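Local coordinates for TetR-family transcriptional regulator (Pectobacterium atrosepticum, PDB 2HYT), which probably binds operator DNA through an N-terminal helix-turn-helix and regulates transcription as a member of the TetR family, at residues G58-A61 / A62-Q66; P103-R107 / I108-D112; G118-S121 / P122-R126; Q151-A154 / S155-G159. One frame throughout, in Å; residues are numbered along the deposited sequence. Where two conformers were deposited one is given.

Contact 1: residues G58-A61 / A62-Q66; sequences GLLA and AVVEQ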
loop_
_atom_site.group_PDB
_atom_site.type_symbol
_atom_site.label_atom_id
_atom_site.label_comp_id
_atom_site.label_asym_id
_atom_site.label_seq_id
_atom_site.Cartn_x
_atom_site.Cartn_y
_atom_site.Cartn_z
ATOM N N GLY A 58 4.437 -18.125 8.432
ATOM C CA GLY A 58 3.426 -18.901 7.726
ATOM C C GLY A 58 2.075 -18.923 8.476
ATOM O O GLY A 58 0.993 -18.834 7.921
ATOM N N LEU A 59 2.175 -19.090 9.794
ATOM C CA LEU A 59 1.014 -19.029 10.671
ATOM C C LEU A 59 0.362 -17.650 10.573
ATOM O O LEU A 59 -0.867 -17.530 10.384
ATOM C CB LEU A 59 1.418 -19.363 12.090
ATOM C CG LEU A 59 0.292 -19.294 13.130
ATOM C CD1 LEU A 59 -0.986 -20.067 12.730
ATOM C CD2 LEU A 59 0.874 -19.767 14.532
ATOM N N LEU A 60 1.187 -16.612 10.702
ATOM C CA LEU A 60 0.672 -15.250 10.591
ATOM C C LEU A 60 -0.066 -15.053 9.252
ATOM O O LEU A 60 -1.172 -14.493 9.215
ATOM C CB LEU A 60 1.765 -14.202 10.727
ATOM C CG LEU A 60 1.289 -12.744 10.668
ATOM C CD1 LEU A 60 0.294 -12.382 11.779
ATOM C CD2 LEU A 60 2.513 -11.792 10.634
ATOM N N ALA A 61 0.519 -15.512 8.147
ATOM C CA ALA A 61 -0.140 -15.361 6.840
ATOM C C ALA A 61 -1.485 -16.044 6.817
ATOM O O ALA A 61 -2.492 -15.499 6.296
ATOM C CB ALA A 61 0.774 -15.857 5.713
ATOM N N ALA A 62 -1.556 -17.208 7.458
ATOM C CA ALA A 62 -2.774 -17.973 7.457
ATOM C C ALA A 62 -3.863 -17.280 8.283
ATOM O O ALA A 62 -5.020 -17.328 7.943
ATOM C CB ALA A 62 -2.519 -19.412 7.959
ATOM N N VAL A 63 -3.477 -16.716 9.424
ATOM C CA VAL A 63 -4.358 -15.917 10.274
ATOM C C VAL A 63 -4.865 -14.712 9.497
ATOM O O VAL A 63 -6.073 -14.431 9.507
ATOM C CB VAL A 63 -3.629 -15.482 11.533
ATOM C CG1 VAL A 63 -4.378 -14.371 12.245
ATOM C CG2 VAL A 63 -3.380 -16.730 12.480
ATOM N N VAL A 64 -3.949 -14.004 8.837
ATOM C CA VAL A 64 -4.330 -12.826 8.025
ATOM C C VAL A 64 -5.353 -13.189 6.925
ATOM O O VAL A 64 -6.363 -12.485 6.766
ATOM C CB VAL A 64 -3.098 -12.136 7.443
ATOM C CG1 VAL A 64 -3.478 -11.180 6.336
ATOM C CG2 VAL A 64 -2.299 -11.428 8.571
ATOM N N GLU A 65 -5.128 -14.285 6.210
ATOM C CA GLU A 65 -6.068 -14.758 5.203
ATOM C C GLU A 65 -7.485 -14.915 5.781
ATOM O O GLU A 65 -8.469 -14.503 5.148
ATOM C CB GLU A 65 -5.579 -16.053 4.582
ATOM C CG GLU A 65 -6.551 -16.685 3.608
ATOM C CD GLU A 65 -6.033 -17.981 3.009
ATOM O OE1 GLU A 65 -5.406 -18.794 3.740
ATOM O OE2 GLU A 65 -6.313 -18.213 1.815
ATOM N N GLN A 66 -7.605 -15.497 6.982
ATOM C CA GLN A 66 -8.913 -15.683 7.608
ATOM C C GLN A 66 -9.532 -14.351 7.982
ATOM O O GLN A 66 -10.705 -14.111 7.736
ATOM C CB GLN A 66 -8.815 -16.477 8.891
ATOM C CG GLN A 66 -8.895 -17.944 8.769
ATOM C CD GLN A 66 -9.209 -18.567 10.116
ATOM O OE1 GLN A 66 -8.897 -17.998 11.167
ATOM N NE2 GLN A 66 -9.870 -19.707 10.098
#
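Leu59 and Val63, one helical turn apart, meet through single methyl groups, Leu59 CD1 lying 4.1 Å from Val63 CG2 where the two side chains cross at a slant. The next pair along the chain repeats this spacing: Leu60 CD1 stands 4.2 Å from Val64 CG2. In both valines CG1 is turned away from the backbone N (chi1 165°), which places CG2 beside that N and over the preceding turn; Val64 CG2 consequently rests 3.3 Å from Leu60 O. Leu59, Leu60, Ala62 and Val63 form the closely packed side of the helix and are buried. The other side is looser. Ala61 offers only a methyl group, and Glu65 extends its chain into solvent. The backbone ladder runs through both sides, with nearly straight bonds from Val63 N to Leu59 O at 2.9 Å, from Val64 N to Leu60 O at 2.8 Å and from Glu65 N to Ala61 O. Gly58, near the start of the helix, accepts a more bent bond from Ala62 N (148° at the hydrogen), while its own N is bonded to Asp55 OD1. The apolar side is shared among several helices: Leu59 reaches Met35 and Leu38 of helix 35-42 and Phe53 of helix 48-53, Ala62 and Val63 lie on Leu18 of helix 7-28, and Leu60 and Val64 face helix 103-117. Helix 56-81 thus packs between helices 7-28, 35-42 and 48-53, which include the predicted helix-turn-helix, and helix 103-117.

Contact 2: residues P103-R107 / I108-D112; sequences PEIQR and IVLRD. With EDO (1,2-ethanediol), chain D.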
loop_
_atom_site.group_PDB
_atom_site.type_symbol
_atom_site.label_atom_id
_atom_site.label_comp_id
_atom_site.label_asym_id
_atom_site.label_seq_id
_atom_site.Cartn_x
_atom_site.Cartn_y
_atom_site.Cartn_z
ATOM N N PRO A 103 -9.112 -4.209 18.016
ATOM C CA PRO A 103 -7.788 -4.732 18.413
ATOM C C PRO A 103 -7.152 -5.790 17.510
ATOM O O PRO A 103 -5.937 -5.727 17.267
ATOM C CB PRO A 103 -8.039 -5.264 19.843
ATOM C CG PRO A 103 -9.144 -4.487 20.317
ATOM C CD PRO A 103 -10.043 -4.167 19.148
ATOM N N GLU A 104 -7.908 -6.768 16.999
ATOM C CA GLU A 104 -7.274 -7.765 16.175
ATOM C C GLU A 104 -6.739 -7.218 14.849
ATOM O O GLU A 104 -5.642 -7.549 14.426
ATOM C CB GLU A 104 -8.233 -8.926 15.869
ATOM C CG GLU A 104 -7.533 -10.004 15.098
ATOM C CD GLU A 104 -8.326 -11.276 15.047
ATOM O OE1 GLU A 104 -9.519 -11.174 14.715
ATOM O OE2 GLU A 104 -7.731 -12.354 15.287
ATOM N N ILE A 105 -7.558 -6.424 14.176
ATOM C CA ILE A 105 -7.176 -5.827 12.905
ATOM C C ILE A 105 -6.043 -4.854 13.119
ATOM O O ILE A 105 -5.049 -4.860 12.390
ATOM C CB ILE A 105 -8.436 -5.193 12.238
ATOM C CG1 ILE A 105 -9.412 -6.329 11.882
ATOM C CG2 ILE A 105 -8.061 -4.363 10.997
ATOM C CD1 ILE A 105 -10.773 -5.847 11.366
ATOM N N GLN A 106 -6.184 -3.991 14.115
ATOM C CA GLN A 106 -5.173 -3.023 14.407
ATOM C C GLN A 106 -3.821 -3.669 14.577
ATOM O O GLN A 106 -2.806 -3.179 14.090
ATOM C CB GLN A 106 -5.567 -2.256 15.675
ATOM C CG GLN A 106 -4.595 -1.226 16.089
ATOM C CD GLN A 106 -5.018 -0.587 17.406
ATOM O OE1 GLN A 106 -5.130 -1.279 18.429
ATOM N NE2 GLN A 106 -5.326 0.694 17.369
ATOM N N ARG A 107 -3.787 -4.735 15.375
ATOM C CA ARG A 107 -2.527 -5.333 15.768
ATOM C C ARG A 107 -2.042 -6.323 14.735
ATOM O O ARG A 107 -0.987 -6.118 14.128
ATOM C CB ARG A 107 -2.698 -5.978 17.119
ATOM C CG ARG A 107 -2.747 -4.915 18.233
ATOM C CD ARG A 107 -2.630 -5.570 19.603
ATOM N NE ARG A 107 -3.848 -6.274 19.953
ATOM C CZ ARG A 107 -3.978 -7.157 20.948
ATOM N NH1 ARG A 107 -2.941 -7.503 21.705
ATOM N NH2 ARG A 107 -5.173 -7.704 21.178
ATOM N N ILE A 108 -2.846 -7.363 14.488
ATOM C CA ILE A 108 -2.407 -8.467 13.617
ATOM C C ILE A 108 -2.191 -8.031 12.154
ATOM O O ILE A 108 -1.181 -8.364 11.540
ATOM C CB ILE A 108 -3.394 -9.635 13.656
ATOM C CG1 ILE A 108 -3.469 -10.208 15.081
ATOM C CG2 ILE A 108 -2.985 -10.714 12.617
ATOM C CD1 ILE A 108 -2.143 -10.782 15.562
ATOM N N VAL A 109 -3.145 -7.276 11.601
ATOM C CA VAL A 109 -3.102 -6.886 10.193
ATOM C C VAL A 109 -2.278 -5.609 10.021
ATOM O O VAL A 109 -1.371 -5.561 9.228
ATOM C CB VAL A 109 -4.518 -6.705 9.613
ATOM C CG1 VAL A 109 -4.499 -6.135 8.167
ATOM C CG2 VAL A 109 -5.322 -7.995 9.694
ATOM N N LEU A 110 -2.600 -4.549 10.766
ATOM C CA LEU A 110 -2.038 -3.231 10.452
ATOM C C LEU A 110 -0.711 -2.924 11.089
ATOM O O LEU A 110 -0.055 -1.927 10.719
ATOM C CB LEU A 110 -3.090 -2.148 10.766
ATOM C CG LEU A 110 -4.410 -2.228 9.999
ATOM C CD1 LEU A 110 -5.391 -1.231 10.602
ATOM C CD2 LEU A 110 -4.230 -1.950 8.501
ATOM N N ARG A 111 -0.286 -3.766 12.036
ATOM C CA ARG A 111 1.015 -3.631 12.694
ATOM C C ARG A 111 1.890 -4.871 12.361
ATOM O O ARG A 111 2.949 -4.781 11.724
ATOM C CB ARG A 111 0.822 -3.411 14.190
ATOM C CG ARG A 111 0.232 -2.022 14.475
ATOM C CD ARG A 111 0.098 -1.814 15.944
ATOM N NE ARG A 111 -0.585 -0.562 16.242
ATOM C CZ ARG A 111 -1.045 -0.226 17.444
ATOM N NH1 ARG A 111 -0.862 -1.026 18.492
ATOM N NH2 ARG A 111 -1.690 0.922 17.598
ATOM N N ASP A 112 1.425 -6.049 12.766
ATOM C CA ASP A 112 2.253 -7.251 12.663
ATOM C C ASP A 112 2.451 -7.675 11.213
ATOM O O ASP A 112 3.586 -7.843 10.773
ATOM C CB ASP A 112 1.633 -8.396 13.469
ATOM C CG ASP A 112 1.566 -8.098 14.942
ATOM O OD1 ASP A 112 2.517 -7.533 15.507
ATOM O OD2 ASP A 112 0.565 -8.475 15.554
HETATM C C1 EDO D . -12.338 -9.773 11.397
HETATM O O1 EDO D . -13.673 -9.265 11.263
HETATM C C2 EDO D . -12.115 -9.996 12.894
HETATM O O2 EDO D . -10.981 -9.280 13.364
#
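The guanidinium of Arg111 is stacked against the side-chain amide of Gln106, five residues earlier, their planes only 15° apart. Gln106 CG lies on one guanidinium face, 3.8 Å above the plane and displaced toward the rim, and Gln106 CD is 3.7 Å from Arg111 NH2. Arg107 CG approaches the same group obliquely. Both chains are extended and run side by side in the same direction: Gln106 has CG anti to its N (chi1 180°), whereas Arg111 carries CG beside its N. Arg111 NH2 is fixed by a bond to Ala169 O of helix 150-170. The i to i+5 spacing of the stack is consistent with the widened backbone. Leu110 N reaches Ile105 O at 3.0 Å, while the shorter-turn bond from Val109 N to that oxygen is weak. Arg107 O accepts twice, from Asp112 N at 2.8 Å in a nearly straight bond and from Arg111 N, which lies well above the carbonyl plane. On the buried side Ile105 CG2 packs 4.1 Å from Leu110 CD1, these two side chains also pointing the same way. The Glu104 and Ile108 side chains cross at a slant, Glu104 CG 4.1 Å from Ile108 CG1; beyond them the carboxylate forms a salt bridge with Arg22, and Glu104 OE1 accepts from O2 of a 1,2-ethanediol, probably a crystallisation additive, at 2.7 Å. Paired i to i+5 bonds ending at Leu110 and Asp112 are the signature of a pi-type turn, here a local widening within helix 103-117 of the TetR C-terminal domain.

Contact 3: residues G118-S121 / P122-R126; sequences GGAS and PDSQR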
loop_
_atom_site.group_PDB
_atom_site.type_symbol
_atom_site.label_atom_id
_atom_site.label_comp_id
_atom_site.label_asym_id
_atom_site.label_seq_id
_atom_site.Cartn_x
_atom_site.Cartn_y
_atom_site.Cartn_z
ATOM N N GLY A 118 5.088 -7.517 5.004
ATOM C CA GLY A 118 5.059 -6.413 4.052
ATOM C C GLY A 118 3.670 -5.964 3.668
ATOM O O GLY A 118 3.447 -5.440 2.568
ATOM N N GLY A 119 2.710 -6.111 4.565
ATOM C CA GLY A 119 1.338 -5.733 4.273
ATOM C C GLY A 119 0.581 -6.749 3.443
ATOM O O GLY A 119 0.972 -7.916 3.374
ATOM N N ALA A 120 -0.521 -6.317 2.836
ATOM C CA ALA A 120 -1.380 -7.204 2.090
ATOM C C ALA A 120 -0.640 -7.726 0.869
ATOM O O ALA A 120 0.102 -6.978 0.224
ATOM C CB ALA A 120 -2.644 -6.467 1.646
ATOM N N SER A 121 -0.853 -8.998 0.537
ATOM C CA SER A 121 -0.272 -9.536 -0.678
ATOM C C SER A 121 -0.872 -8.830 -1.901
ATOM O O SER A 121 -1.993 -8.378 -1.831
ATOM C CB SER A 121 -0.541 -11.035 -0.799
ATOM O OG SER A 121 -1.919 -11.317 -0.847
ATOM N N PRO A 122 -0.123 -8.750 -3.018
ATOM C CA PRO A 122 -0.726 -8.282 -4.265
ATOM C C PRO A 122 -2.024 -9.020 -4.615
ATOM O O PRO A 122 -2.988 -8.399 -5.094
ATOM C CB PRO A 122 0.380 -8.522 -5.294
ATOM C CG PRO A 122 1.653 -8.326 -4.480
ATOM C CD PRO A 122 1.327 -8.980 -3.174
ATOM N N ASP A 123 -2.088 -10.324 -4.358
ATOM C CA ASP A 123 -3.320 -11.065 -4.629
ATOM C C ASP A 123 -4.484 -10.541 -3.789
ATOM O O ASP A 123 -5.609 -10.380 -4.302
ATOM C CB ASP A 123 -3.157 -12.552 -4.332
ATOM C CG ASP A 123 -2.493 -13.326 -5.456
ATOM O OD1 ASP A 123 -2.278 -12.795 -6.583
ATOM O OD2 ASP A 123 -2.207 -14.520 -5.184
ATOM N N SER A 124 -4.224 -10.331 -2.490
ATOM C CA SER A 124 -5.239 -9.823 -1.560
ATOM C C SER A 124 -5.711 -8.435 -1.988
ATOM O O SER A 124 -6.901 -8.114 -1.931
ATOM C CB SER A 124 -4.698 -9.745 -0.133
ATOM O OG SER A 124 -5.668 -9.174 0.725
ATOM N N GLN A 125 -4.764 -7.618 -2.408
ATOM C CA GLN A 125 -5.072 -6.289 -2.918
ATOM C C GLN A 125 -5.986 -6.361 -4.156
ATOM O O GLN A 125 -7.009 -5.663 -4.244
ATOM C CB GLN A 125 -3.786 -5.580 -3.283
ATOM C CG GLN A 125 -2.902 -5.279 -2.062
ATOM C CD GLN A 125 -1.591 -4.665 -2.476
ATOM O OE1 GLN A 125 -1.563 -3.739 -3.252
ATOM N NE2 GLN A 125 -0.512 -5.174 -1.958
ATOM N N ARG A 126 -5.651 -7.240 -5.099
ATOM C CA ARG A 126 -6.450 -7.356 -6.319
ATOM C C ARG A 126 -7.840 -7.836 -5.956
ATOM O O ARG A 126 -8.828 -7.391 -6.552
ATOM C CB ARG A 126 -5.761 -8.294 -7.308
ATOM C CG ARG A 126 -4.571 -7.594 -7.984
ATOM C CD ARG A 126 -3.924 -8.376 -9.122
ATOM N NE ARG A 126 -3.157 -9.520 -8.632
ATOM C CZ ARG A 126 -1.847 -9.508 -8.384
ATOM N NH1 ARG A 126 -1.119 -8.417 -8.568
ATOM N NH2 ARG A 126 -1.261 -10.601 -7.933
#
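Gln125 lays its CG over the methyl group of Ala120, with Gln125 CG and Ala120 CB 3.9 Å apart, and its amide then turns back to the loop that follows helix 103-117. Gln125 NE2 donates to Ala120 O at 2.9 Å; the acceptor is almost in the plane of the amide, yet the nitrogen stands above the carbonyl plane of Ala120. The backbone N of Gln125 is bonded to the next carbonyl, Ser121 O, at 2.9 Å, so one residue holds two successive loop carbonyls. Ser121 is the N-cap of helix 122-141. Its OG sits between its own N and carbonyl carbon (chi1 61°), facing the helix start, where it accepts from Ser124 N at 3.0 Å and also touches Ser124 CB. Pro122 opens the first turn. Asp123 and Arg126 close a salt bridge along the helix, Arg126 NH2 to Asp123 OD1 at 2.8 Å, on the anti side of the carboxylate, while Pro122 O lies over the centre of the guanidinium face, 3.6 Å above its plane. Ala120 and Gln125 both rest on Tyr158 of helix 150-170. Across the dimer, Arg126 forms a salt bridge with Glu170 of the second subunit and Gln125 OE1 accepts from Arg114 of that subunit, placing this helix start between helix 150-170 of its own chain and the partner.

Contact 4: residues Q151-A154 / S155-G159; sequences QALA and SLIYG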
loop_
_atom_site.group_PDB
_atom_site.type_symbol
_atom_site.label_atom_id
_atom_site.label_comp_id
_atom_site.label_asym_id
_atom_site.label_seq_id
_atom_site.Cartn_x
_atom_site.Cartn_y
_atom_site.Cartn_z
ATOM N N GLN A 151 -12.400 -0.336 -12.468
ATOM C CA GLN A 151 -11.236 -0.962 -11.852
ATOM C C GLN A 151 -10.199 0.091 -11.420
ATOM O O GLN A 151 -9.601 -0.008 -10.346
ATOM C CB GLN A 151 -10.580 -1.991 -12.734
ATOM C CG GLN A 151 -9.678 -2.932 -11.931
ATOM C CD GLN A 151 -9.261 -4.127 -12.733
ATOM O OE1 GLN A 151 -8.272 -4.077 -13.439
ATOM N NE2 GLN A 151 -10.047 -5.212 -12.664
ATOM N N ALA A 152 -9.975 1.054 -12.299
ATOM C CA ALA A 152 -9.085 2.183 -11.974
ATOM C C ALA A 152 -9.538 2.944 -10.725
ATOM O O ALA A 152 -8.769 3.180 -9.825
ATOM C CB ALA A 152 -8.998 3.143 -13.156
ATOM N N LEU A 153 -10.823 3.262 -10.666
ATOM C CA LEU A 153 -11.357 4.020 -9.551
ATOM C C LEU A 153 -11.331 3.200 -8.289
ATOM O O LEU A 153 -10.968 3.699 -7.247
ATOM C CB LEU A 153 -12.746 4.516 -9.873
ATOM C CG LEU A 153 -13.399 5.366 -8.834
ATOM C CD1 LEU A 153 -12.472 6.539 -8.373
ATOM C CD2 LEU A 153 -14.722 5.922 -9.372
ATOM N N ALA A 154 -11.615 1.904 -8.394
ATOM C CA ALA A 154 -11.543 1.025 -7.229
ATOM C C ALA A 154 -10.131 0.936 -6.688
ATOM O O ALA A 154 -9.944 0.907 -5.490
ATOM C CB ALA A 154 -12.117 -0.365 -7.530
ATOM N N SER A 155 -9.115 0.924 -7.565
ATOM C CA SER A 155 -7.707 0.875 -7.122
ATOM C C SER A 155 -7.344 2.094 -6.299
ATOM O O SER A 155 -6.663 1.985 -5.278
ATOM C CB SER A 155 -6.741 0.733 -8.306
ATOM O OG SER A 155 -6.570 1.926 -9.080
ATOM N N LEU A 156 -7.768 3.252 -6.799
ATOM C CA LEU A 156 -7.536 4.506 -6.121
ATOM C C LEU A 156 -8.203 4.517 -4.739
ATOM O O LEU A 156 -7.567 4.820 -3.738
ATOM C CB LEU A 156 -8.043 5.679 -6.953
ATOM C CG LEU A 156 -7.185 5.978 -8.182
ATOM C CD1 LEU A 156 -8.063 6.745 -9.227
ATOM C CD2 LEU A 156 -5.940 6.734 -7.809
ATOM N N ILE A 157 -9.488 4.163 -4.720
ATOM C CA ILE A 157 -10.241 4.171 -3.455
ATOM C C ILE A 157 -9.664 3.185 -2.427
ATOM O O ILE A 157 -9.381 3.549 -1.295
ATOM C CB ILE A 157 -11.753 3.900 -3.708
ATOM C CG1 ILE A 157 -12.378 5.014 -4.558
ATOM C CG2 ILE A 157 -12.491 3.694 -2.386
ATOM C CD1 ILE A 157 -13.800 4.634 -5.055
ATOM N N TYR A 158 -9.506 1.932 -2.840
ATOM C CA TYR A 158 -8.911 0.902 -1.987
ATOM C C TYR A 158 -7.545 1.389 -1.455
ATOM O O TYR A 158 -7.246 1.292 -0.243
ATOM C CB TYR A 158 -8.807 -0.468 -2.701
ATOM C CG TYR A 158 -7.859 -1.375 -1.928
ATOM C CD1 TYR A 158 -8.269 -1.947 -0.723
ATOM C CD2 TYR A 158 -6.587 -1.594 -2.331
ATOM C CE1 TYR A 158 -7.408 -2.711 0.034
ATOM C CE2 TYR A 158 -5.708 -2.350 -1.583
ATOM C CZ TYR A 158 -6.148 -2.952 -0.422
ATOM O OH TYR A 158 -5.276 -3.722 0.306
ATOM N N GLY A 159 -6.683 1.965 -2.332
ATOM C CA GLY A 159 -5.374 2.447 -1.905
ATOM C C GLY A 159 -5.479 3.508 -0.826
ATOM O O GLY A 159 -4.740 3.505 0.159
#
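Ser155 OG, in the conformer given, donates a short hydrogen bond of 2.6 Å to Ala152 O, three residues earlier on the same helix. That carbonyl accepts a second time, from Leu156 N at 3.2 Å, so the serine hydroxyl shares an oxygen already used in the helix ladder. A chi1 of 74° sets OG between the serine's own N and carbonyl carbon, folding it back toward the preceding turn. The remaining backbone bonds are regular: Ser155 N to Gln151 O, Ile157 N to Leu153 O at 3.0 Å, and Tyr158 N to Ala154 O at 2.9 Å. Outward from this polar ladder, Leu153 and Ile157 form the main apolar pair. Leu153 CG approaches Ile157 CD1 to 3.9 Å, and Leu153 CD1 lies 4.0 Å from the same methyl; the side chains run across each other at an angle. Ile157 directs CG1 away from its carbonyl carbon (chi1 -63°), which brings CG1 to 3.3 Å from Leu153 O and its terminal methyl onto the leucine. Leu156 CD1 makes a looser contact with Leu153 CD1, at 4.5 Å. Tyr158 leads its ring away from the turn toward Tyr96 and Cys128. Gln151 binds Gln133 through NE2 and, through OE1, Trp167 of the second subunit, while Leu156 packs on Ala164 of that subunit. The regular i to i+4 ladder is that of an alpha helix, here helix 150-170 of the TetR-like C-terminal domain, which packs against the second subunit and contributes to the dimer interface.

In the fold
Contacts 1 and 2 have centres 12 Å apart and touch directly: Ile108 CG2 of contact 2 packs 3.8 Å from Leu60 CD1 and 3.9 Å from Val63 CG1 of contact 1, tying helix 56-81 to helix 103-117. A second junction joins contacts 3 and 4, where Tyr158 OH lies 3.7 Å from Gln125 CG; both of these contacts also meet the second subunit. Contacts 1 and 4, with centres about 25 Å apart, occupy opposite sides of the chain's centre: contact 1 borders the predicted helix-turn-helix, whereas contact 4 lies against the second subunit. Contact 2 comes within about 6 Å of contact 3 at their nearest atoms, without touching.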